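Local coordinates for kelch-like protein 7 (Homo sapiens, PDB 3II7), which serves as the substrate-specific adapter of a CUL3-RBX1 E3 ubiquitin ligase, marking substrates for degradation, and is seen here as its Kelch-repeat domain, at residues Y59-M72 with S81-D93. Residues are numbered along the deposited sequence; the frame is centred on the assembly and turned at random. Where two conformers were deposited one is given.
Sequences YILGGSQLFPIKRM and SWYSKLGPPTPRD. With EDO (1,2-ethanediol), chain P; EDO (1,2-ethanediol), chain R; EDO (1,2-ethanediol), chain O.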
ATOM      1  N   TYR A  59     -10.702  -3.998   4.072  1.00  5.84           N
ATOM      2  CA  TYR A  59     -10.422  -5.433   3.915  1.00  6.18           C
ATOM      3  C   TYR A  59      -8.962  -5.682   4.213  1.00  6.17           C
ATOM      4  O   TYR A  59      -8.061  -4.995   3.639  1.00  5.16           O
ATOM      5  CB  TYR A  59     -10.724  -5.886   2.485  1.00  5.49           C
ATOM      6  CG  TYR A  59     -12.173  -5.733   2.114  1.00  8.28           C
ATOM      7  CD1 TYR A  59     -13.061  -6.798   2.239  1.00  8.58           C
ATOM      8  CD2 TYR A  59     -12.655  -4.537   1.651  1.00  4.83           C
ATOM      9  CE1 TYR A  59     -14.394  -6.659   1.903  1.00 10.63           C
ATOM     10  CE2 TYR A  59     -13.985  -4.379   1.283  1.00  7.48           C
ATOM     11  CZ  TYR A  59     -14.859  -5.441   1.418  1.00  8.51           C
ATOM     12  OH  TYR A  59     -16.170  -5.288   1.084  1.00  6.63           O
ATOM     13  N   ILE A  60      -8.714  -6.638   5.111  1.00  6.02           N
ATOM     14  CA  ILE A  60      -7.356  -7.059   5.467  1.00  4.82           C
ATOM     15  C   ILE A  60      -7.189  -8.477   4.964  1.00  5.50           C
ATOM     16  O   ILE A  60      -7.982  -9.384   5.325  1.00  5.67           O
ATOM     17  CB  ILE A  60      -7.132  -6.989   6.969  1.00  5.20           C
ATOM     18  CG1 ILE A  60      -7.171  -5.528   7.419  1.00 11.33           C
ATOM     19  CG2 ILE A  60      -5.736  -7.627   7.364  1.00  6.42           C
ATOM     20  CD1 ILE A  60      -7.094  -5.317   8.885  1.00 18.19           C
ATOM     21  N   LEU A  61      -6.213  -8.670   4.088  1.00  5.25           N
ATOM     22  CA  LEU A  61      -6.087  -9.947   3.378  1.00  8.54           C
ATOM     23  C   LEU A  61      -4.628 -10.361   3.174  1.00  6.59           C
ATOM     24  O   LEU A  61      -3.716  -9.525   3.205  1.00  5.75           O
ATOM     25  CB  LEU A  61      -6.881  -9.877   2.054  1.00  8.97           C
ATOM     26  CG  LEU A  61      -6.504  -8.754   1.093  1.00 10.78           C
ATOM     27  CD1 LEU A  61      -5.290  -9.138   0.264  1.00 25.86           C
ATOM     28  CD2 LEU A  61      -7.690  -8.420   0.205  1.00 16.04           C
ATOM     29  N   GLY A  62      -4.420 -11.673   2.998  1.00  6.91           N
ATOM     30  CA  GLY A  62      -3.090 -12.215   2.805  1.00  7.46           C
ATOM     31  C   GLY A  62      -2.269 -12.223   4.078  1.00  4.80           C
ATOM     32  O   GLY A  62      -2.794 -12.018   5.204  1.00  5.49           O
ATOM     33  N   GLY A  63      -0.978 -12.474   3.919  1.00  4.69           N
ATOM     34  CA  GLY A  63      -0.090 -12.536   5.033  1.00  6.67           C
ATOM     35  C   GLY A  63      -0.150 -13.845   5.797  1.00  6.14           C
ATOM     36  O   GLY A  63      -0.862 -14.799   5.426  1.00  8.08           O
ATOM     37  N   SER A  64       0.605 -13.881   6.874  1.00  7.93           N
ATOM     38  CA  SER A  64       0.785 -15.109   7.636  0.50  5.01           C
ATOM     39  C   SER A  64       0.956 -14.828   9.111  1.00  7.66           C
ATOM     40  O   SER A  64       1.245 -13.700   9.516  1.00  8.26           O
ATOM     41  CB  SER A  64       2.014 -15.853   7.117  0.50  4.14           C
ATOM     42  OG  SER A  64       3.189 -15.030   7.165  0.50  5.52           O
ATOM     43  N   GLN A  65       0.767 -15.884   9.904  1.00  8.02           N
ATOM     44  CA  GLN A  65       1.161 -15.921  11.293  1.00  9.72           C
ATOM     45  C   GLN A  65       2.070 -17.156  11.389  1.00 15.78           C
ATOM     46  O   GLN A  65       3.161 -17.123  10.813  1.00 15.86           O
ATOM     47  CB  GLN A  65      -0.075 -15.914  12.186  1.00 10.38           C
ATOM     48  CG  GLN A  65      -0.709 -14.491  12.264  1.00 14.15           C
ATOM     49  CD  GLN A  65      -2.230 -14.491  12.421  1.00 18.10           C
ATOM     50  OE1 GLN A  65      -2.870 -15.524  12.306  1.00 19.51           O
ATOM     51  NE2 GLN A  65      -2.812 -13.305  12.682  1.00 15.36           N
ATOM     52  N   LEU A  66       1.641 -18.248  12.036  1.00 14.02           N
ATOM     53  CA  LEU A  66       2.405 -19.504  11.971  1.00 15.68           C
ATOM     54  C   LEU A  66       2.318 -20.113  10.552  1.00 17.49           C
ATOM     55  O   LEU A  66       3.279 -20.696  10.053  1.00 17.71           O
ATOM     56  CB  LEU A  66       1.915 -20.512  13.038  1.00 14.34           C
ATOM     57  CG  LEU A  66       2.563 -20.369  14.430  1.00 33.58           C
ATOM     58  CD1 LEU A  66       4.041 -20.774  14.380  1.00 36.35           C
ATOM     59  CD2 LEU A  66       2.401 -18.948  15.002  1.00 45.58           C
ATOM     60  N   PHE A  67       1.159 -19.932   9.909  1.00 13.27           N
ATOM     61  CA  PHE A  67       0.895 -20.459   8.578  1.00 10.00           C
ATOM     62  C   PHE A  67       0.277 -19.338   7.737  1.00  9.33           C
ATOM     63  O   PHE A  67      -0.086 -18.282   8.280  1.00  9.11           O
ATOM     64  CB  PHE A  67      -0.063 -21.669   8.668  1.00  9.31           C
ATOM     65  CG  PHE A  67       0.448 -22.796   9.563  1.00 21.46           C
ATOM     66  CD1 PHE A  67       1.574 -23.536   9.199  1.00 33.51           C
ATOM     67  CD2 PHE A  67      -0.193 -23.103  10.762  1.00 31.98           C
ATOM     68  CE1 PHE A  67       2.055 -24.580  10.025  1.00 31.25           C
ATOM     69  CE2 PHE A  67       0.278 -24.143  11.590  1.00 33.57           C
ATOM     70  CZ  PHE A  67       1.406 -24.872  11.213  1.00 33.35           C
ATOM     71  N   PRO A  68       0.163 -19.547   6.416  1.00 11.76           N
ATOM     72  CA  PRO A  68      -0.536 -18.573   5.560  1.00 10.81           C
ATOM     73  C   PRO A  68      -2.005 -18.419   5.985  1.00  9.14           C
ATOM     74  O   PRO A  68      -2.669 -19.417   6.284  1.00  9.40           O
ATOM     75  CB  PRO A  68      -0.423 -19.196   4.163  1.00 16.23           C
ATOM     76  CG  PRO A  68       0.749 -20.129   4.266  1.00 12.56           C
ATOM     77  CD  PRO A  68       0.735 -20.652   5.622  1.00 10.86           C
ATOM     78  N   ILE A  69      -2.492 -17.187   6.044  1.00  9.22           N
ATOM     79  CA  ILE A  69      -3.876 -16.930   6.488  1.00  8.62           C
ATOM     80  C   ILE A  69      -4.838 -16.988   5.308  1.00  9.19           C
ATOM     81  O   ILE A  69      -4.590 -16.383   4.249  1.00 10.00           O
ATOM     82  CB  ILE A  69      -3.997 -15.589   7.199  1.00  8.15           C
ATOM     83  CG1 ILE A  69      -3.088 -15.546   8.419  1.00 10.98           C
ATOM     84  CG2 ILE A  69      -5.428 -15.350   7.619  1.00  8.88           C
ATOM     85  CD1 ILE A  69      -2.794 -14.118   8.870  1.00  8.61           C
ATOM     86  N   LYS A  70      -5.946 -17.714   5.497  1.00  6.83           N
ATOM     87  CA  LYS A  70      -6.916 -17.941   4.423  1.00 12.30           C
ATOM     88  C   LYS A  70      -8.188 -17.098   4.577  1.00 12.50           C
ATOM     89  O   LYS A  70      -9.029 -17.083   3.694  1.00 22.73           O
ATOM     90  CB  LYS A  70      -7.289 -19.430   4.373  1.00  9.98           C
ATOM     91  CG  LYS A  70      -6.075 -20.354   4.216  1.00 11.65           C
ATOM     92  CD  LYS A  70      -6.517 -21.786   3.929  1.00 21.88           C
ATOM     93  CE  LYS A  70      -5.324 -22.737   3.984  1.00 24.61           C
ATOM     94  NZ  LYS A  70      -5.721 -24.141   3.829  1.00 24.82           N
ATOM     95  N   ARG A  71      -8.303 -16.405   5.704  1.00  9.03           N
ATOM     96  CA  ARG A  71      -9.436 -15.571   6.009  1.00  3.46           C
ATOM     97  C   ARG A  71      -9.151 -14.103   5.671  1.00  8.06           C
ATOM     98  O   ARG A  71      -8.037 -13.628   5.854  1.00  8.55           O
ATOM     99  CB  ARG A  71      -9.665 -15.658   7.502  1.00  6.31           C
ATOM    100  CG  ARG A  71     -10.903 -15.024   7.992  1.00  8.23           C
ATOM    101  CD  ARG A  71     -11.014 -15.229   9.518  1.00  9.89           C
ATOM    102  NE  ARG A  71     -10.047 -14.416  10.231  1.00  9.48           N
ATOM    103  CZ  ARG A  71      -8.966 -14.852  10.869  1.00 11.48           C
ATOM    104  NH1 ARG A  71      -8.688 -16.156  10.989  1.00 11.76           N
ATOM    105  NH2 ARG A  71      -8.161 -13.969  11.427  1.00 13.30           N
ATOM    106  N   MET A  72     -10.196 -13.377   5.243  1.00  5.87           N
ATOM    107  CA  MET A  72     -10.135 -11.912   5.025  1.00  6.00           C
ATOM    108  C   MET A  72     -10.916 -11.272   6.147  1.00  8.19           C
ATOM    109  O   MET A  72     -12.081 -11.598   6.354  1.00  9.08           O
ATOM    110  CB  MET A  72     -10.793 -11.573   3.661  1.00  8.06           C
ATOM    111  CG  MET A  72     -10.907 -10.127   3.311  1.00  9.78           C
ATOM    112  SD  MET A  72     -11.114  -9.965   1.508  1.00 11.00           S
ATOM    113  CE  MET A  72     -12.774 -10.588   1.305  1.00 11.39           C
ATOM    114  N   SER A  81     -17.386  -2.231  13.423  1.00  8.32           N
ATOM    115  CA  SER A  81     -17.557  -3.660  13.666  1.00  8.05           C
ATOM    116  C   SER A  81     -16.767  -4.462  12.653  1.00  5.98           C
ATOM    117  O   SER A  81     -16.483  -3.986  11.550  1.00  9.73           O
ATOM    118  CB  SER A  81     -19.033  -4.047  13.590  1.00 11.87           C
ATOM    119  OG  SER A  81     -19.543  -3.832  12.305  1.00 19.88           O
ATOM    120  N   TRP A  82     -16.416  -5.683  13.062  1.00  4.94           N
ATOM    121  CA  TRP A  82     -15.602  -6.567  12.271  1.00  4.27           C
ATOM    122  C   TRP A  82     -16.382  -7.775  11.818  1.00  3.81           C
ATOM    123  O   TRP A  82     -17.246  -8.299  12.551  1.00  3.81           O
ATOM    124  CB  TRP A  82     -14.408  -7.057  13.088  1.00  7.05           C
ATOM    125  CG  TRP A  82     -13.356  -6.019  13.332  1.00  6.10           C
ATOM    126  CD1 TRP A  82     -13.315  -5.127  14.376  1.00  5.60           C
ATOM    127  CD2 TRP A  82     -12.182  -5.774  12.546  1.00  5.83           C
ATOM    128  NE1 TRP A  82     -12.191  -4.328  14.272  1.00  6.85           N
ATOM    129  CE2 TRP A  82     -11.472  -4.720  13.171  1.00  5.09           C
ATOM    130  CE3 TRP A  82     -11.654  -6.346  11.370  1.00  7.54           C
ATOM    131  CZ2 TRP A  82     -10.265  -4.217  12.655  1.00  6.92           C
ATOM    132  CZ3 TRP A  82     -10.458  -5.863  10.867  1.00  8.93           C
ATOM    133  CH2 TRP A  82      -9.781  -4.785  11.496  1.00  9.83           C
ATOM    134  N   TYR A  83     -16.048  -8.248  10.629  1.00  3.55           N
ATOM    135  CA  TYR A  83     -16.548  -9.520  10.146  1.00  4.24           C
ATOM    136  C   TYR A  83     -15.513 -10.211   9.269  1.00  6.64           C
ATOM    137  O   TYR A  83     -14.487  -9.616   8.929  1.00  7.13           O
ATOM    138  CB  TYR A  83     -17.895  -9.350   9.438  1.00  3.34           C
ATOM    139  CG  TYR A  83     -17.881  -8.470   8.235  1.00  4.57           C
ATOM    140  CD1 TYR A  83     -17.833  -9.015   6.957  1.00  5.82           C
ATOM    141  CD2 TYR A  83     -17.981  -7.077   8.353  1.00  9.44           C
ATOM    142  CE1 TYR A  83     -17.832  -8.189   5.816  1.00  6.23           C
ATOM    143  CE2 TYR A  83     -18.016  -6.272   7.223  1.00  8.92           C
ATOM    144  CZ  TYR A  83     -17.936  -6.833   5.969  1.00  8.47           C
ATOM    145  OH  TYR A  83     -17.974  -6.035   4.842  1.00 13.10           O
ATOM    146  N   SER A  84     -15.746 -11.480   8.941  1.00  4.02           N
ATOM    147  CA  SER A  84     -14.742 -12.231   8.176  1.00  5.77           C
ATOM    148  C   SER A  84     -15.338 -12.989   7.018  1.00 11.97           C
ATOM    149  O   SER A  84     -16.430 -13.569   7.135  1.00 11.77           O
ATOM    150  CB  SER A  84     -14.001 -13.216   9.076  1.00  8.73           C
ATOM    151  OG  SER A  84     -13.399 -12.567  10.165  1.00  9.64           O
ATOM    152  N   LYS A  85     -14.607 -12.983   5.909  1.00  9.75           N
ATOM    153  CA  LYS A  85     -14.945 -13.724   4.697  1.00 11.69           C
ATOM    154  C   LYS A  85     -13.757 -14.601   4.326  1.00 12.17           C
ATOM    155  O   LYS A  85     -12.760 -14.561   4.988  1.00 12.06           O
ATOM    156  CB  LYS A  85     -15.238 -12.736   3.579  1.00 11.78           C
ATOM    157  CG  LYS A  85     -16.435 -11.868   3.852  1.00 12.51           C
ATOM    158  CD  LYS A  85     -17.717 -12.686   3.697  1.00 15.97           C
ATOM    159  CE  LYS A  85     -18.923 -11.954   4.216  1.00 31.50           C
ATOM    160  NZ  LYS A  85     -20.036 -12.917   4.405  1.00 20.81           N
ATOM    161  N   LEU A  86     -13.892 -15.435   3.292  1.00 14.82           N
ATOM    162  CA  LEU A  86     -12.755 -16.231   2.864  1.00 14.99           C
ATOM    163  C   LEU A  86     -11.907 -15.362   1.957  1.00 10.59           C
ATOM    164  O   LEU A  86     -12.426 -14.544   1.214  1.00 15.01           O
ATOM    165  CB  LEU A  86     -13.189 -17.569   2.237  1.00 19.88           C
ATOM    166  CG  LEU A  86     -13.656 -18.604   3.294  1.00 27.12           C
ATOM    167  CD1 LEU A  86     -14.189 -19.902   2.629  1.00 17.92           C
ATOM    168  CD2 LEU A  86     -12.540 -18.943   4.328  1.00 20.74           C
ATOM    169  N   GLY A  87     -10.594 -15.468   2.121  1.00 11.63           N
ATOM    170  CA  GLY A  87      -9.657 -14.524   1.560  1.00 20.43           C
ATOM    171  C   GLY A  87      -9.247 -14.932   0.197  1.00 25.05           C
ATOM    172  O   GLY A  87      -9.971 -15.697  -0.456  1.00 24.63           O
ATOM    173  N   PRO A  88      -8.060 -14.444  -0.263  1.00 18.12           N
ATOM    174  CA  PRO A  88      -7.756 -14.779  -1.608  1.00 17.00           C
ATOM    175  C   PRO A  88      -7.623 -16.287  -1.745  1.00 12.46           C
ATOM    176  O   PRO A  88      -7.128 -16.942  -0.820  1.00 10.97           O
ATOM    177  CB  PRO A  88      -6.421 -14.043  -1.876  1.00 13.95           C
ATOM    178  CG  PRO A  88      -5.738 -14.015  -0.574  1.00 20.49           C
ATOM    179  CD  PRO A  88      -6.878 -13.962   0.479  1.00 21.02           C
ATOM    180  N   PRO A  89      -8.073 -16.829  -2.879  1.00 12.26           N
ATOM    181  CA  PRO A  89      -7.952 -18.241  -3.176  1.00 13.41           C
ATOM    182  C   PRO A  89      -6.534 -18.768  -2.974  1.00 10.90           C
ATOM    183  O   PRO A  89      -6.376 -19.912  -2.572  1.00 11.68           O
ATOM    184  CB  PRO A  89      -8.368 -18.327  -4.645  1.00 19.16           C
ATOM    185  CG  PRO A  89      -9.314 -17.200  -4.837  1.00 20.41           C
ATOM    186  CD  PRO A  89      -8.862 -16.117  -3.915  1.00 14.44           C
ATOM    187  N   THR A  90      -5.523 -17.939  -3.251  1.00  8.99           N
ATOM    188  CA  THR A  90      -4.122 -18.322  -3.065  1.00  8.68           C
ATOM    189  C   THR A  90      -3.532 -17.490  -1.933  1.00  6.83           C
ATOM    190  O   THR A  90      -3.196 -16.325  -2.126  1.00  8.23           O
ATOM    191  CB  THR A  90      -3.295 -18.121  -4.325  1.00 11.74           C
ATOM    192  OG1 THR A  90      -3.842 -18.907  -5.389  1.00 10.93           O
ATOM    193  CG2 THR A  90      -1.851 -18.545  -4.089  1.00  5.88           C
ATOM    194  N   PRO A  91      -3.425 -18.082  -0.735  1.00  8.16           N
ATOM    195  CA  PRO A  91      -2.811 -17.329   0.363  1.00  9.03           C
ATOM    196  C   PRO A  91      -1.361 -17.045   0.045  1.00 11.96           C
ATOM    197  O   PRO A  91      -0.663 -17.898  -0.524  1.00  7.26           O
ATOM    198  CB  PRO A  91      -2.935 -18.269   1.563  1.00 10.81           C
ATOM    199  CG  PRO A  91      -4.029 -19.231   1.205  1.00 14.26           C
ATOM    200  CD  PRO A  91      -3.943 -19.387  -0.287  1.00 14.31           C
ATOM    201  N   ARG A  92      -0.932 -15.827   0.349  1.00  9.95           N
ATOM    202  CA  ARG A  92       0.418 -15.380   0.028  1.00  9.53           C
ATOM    203  C   ARG A  92       0.772 -14.123   0.818  1.00  6.92           C
ATOM    204  O   ARG A  92      -0.120 -13.371   1.275  1.00  5.56           O
ATOM    205  CB  ARG A  92       0.575 -15.128  -1.461  1.00 13.55           C
ATOM    206  CG  ARG A  92      -0.420 -14.209  -2.036  1.00 13.33           C
ATOM    207  CD  ARG A  92      -0.651 -14.593  -3.458  1.00 13.79           C
ATOM    208  NE  ARG A  92      -1.193 -13.514  -4.232  1.00 14.95           N
ATOM    209  CZ  ARG A  92      -2.472 -13.291  -4.459  1.00 12.20           C
ATOM    210  NH1 ARG A  92      -3.402 -14.057  -3.931  1.00 14.53           N
ATOM    211  NH2 ARG A  92      -2.818 -12.269  -5.242  1.00 18.52           N
ATOM    212  N   ASP A  93       2.081 -13.927   0.975  1.00  7.75           N
ATOM    213  CA  ASP A  93       2.646 -12.809   1.714  1.00  7.93           C
ATOM    214  C   ASP A  93       3.165 -11.751   0.732  1.00  4.14           C
ATOM    215  O   ASP A  93       3.549 -12.076  -0.378  1.00  5.41           O
ATOM    216  CB  ASP A  93       3.848 -13.290   2.550  1.00  6.68           C
ATOM    217  CG  ASP A  93       3.439 -14.106   3.796  1.00  9.64           C
ATOM    218  OD1 ASP A  93       2.259 -14.399   3.980  1.00  9.54           O
ATOM    219  OD2 ASP A  93       4.337 -14.440   4.604  1.00 17.64           O
TER
HETATM  220  C1  EDO P 966      -2.977 -19.473   9.620  1.00 30.16           C
HETATM  221  O1  EDO P 966      -3.363 -20.787  10.043  1.00 38.57           O
HETATM  222  C2  EDO P 966      -2.383 -18.702  10.789  1.00 32.59           C
HETATM  223  O2  EDO P 966      -1.293 -19.431  11.397  1.00 28.64           O
HETATM  224  C1  EDO R 965     -16.532 -15.114   0.722  1.00 27.32           C
HETATM  225  O1  EDO R 965     -16.373 -15.651   2.051  1.00 24.13           O
HETATM  226  C2  EDO R 965     -15.596 -15.847  -0.251  1.00 37.69           C
HETATM  227  O2  EDO R 965     -15.933 -17.245  -0.364  1.00 43.45           O
HETATM  228  C1  EDO O 964      -8.360 -20.305   8.261  1.00 45.12           C
HETATM  229  O1  EDO O 964      -9.249 -20.255   7.139  1.00 58.73           O
HETATM  230  C2  EDO O 964      -7.622 -18.978   8.368  1.00 47.04           C
HETATM  231  O2  EDO O 964      -6.235 -19.116   8.022  1.00 25.42           O
HETATM  232  O   HOH W   1     -17.924  -6.924   2.353  1.00 15.81           O
HETATM  233  O   HOH W   2      -2.241 -15.377   3.101  1.00  7.99           O
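M72 and K85 form an antiparallel hydrogen-bonded pair, M72 N giving to K85 O (2.8 Å) and K85 N returning to M72 O. Two residues farther, past the non-hydrogen-bonded R71/L86 pair, G87 N donates to K70 O at 2.7 Å; a CB on G87 would crowd K70 O and clash with the P88 ring. The M72 side chain leaves with CG anti to the backbone N (chi1 176°) and bends at its end, setting CE 4.0 Å from K85 CB. I60 CD1 meets the W82 ring at its edge, in plane, 3.8 Å from CH2.

Farther along, G63 N donates to R92 O. In the conformer given, S64 OG donates to D93 OD2 (2.9 Å) from its syn side, a little out of the carboxylate plane; R47 also bonds that hydroxyl. With an alanine in place of D93, this S64 conformer would probably lose its carboxylate mate, weakening the tie between the loops. A water bridges G63 O and I69 O.

P91 CB packs closely on P68 CB (3.7 Å) and against I69 O. Looser are exposed L86 and the K70 chain, running off to solvent. R71 lays CD against S84 CB, its guanidinium salt-bridged to D73. This is the outer hairpin and loops of a four-stranded antiparallel Kelch blade, carrying the double glycine after its second strand, in a six-bladed beta-propeller.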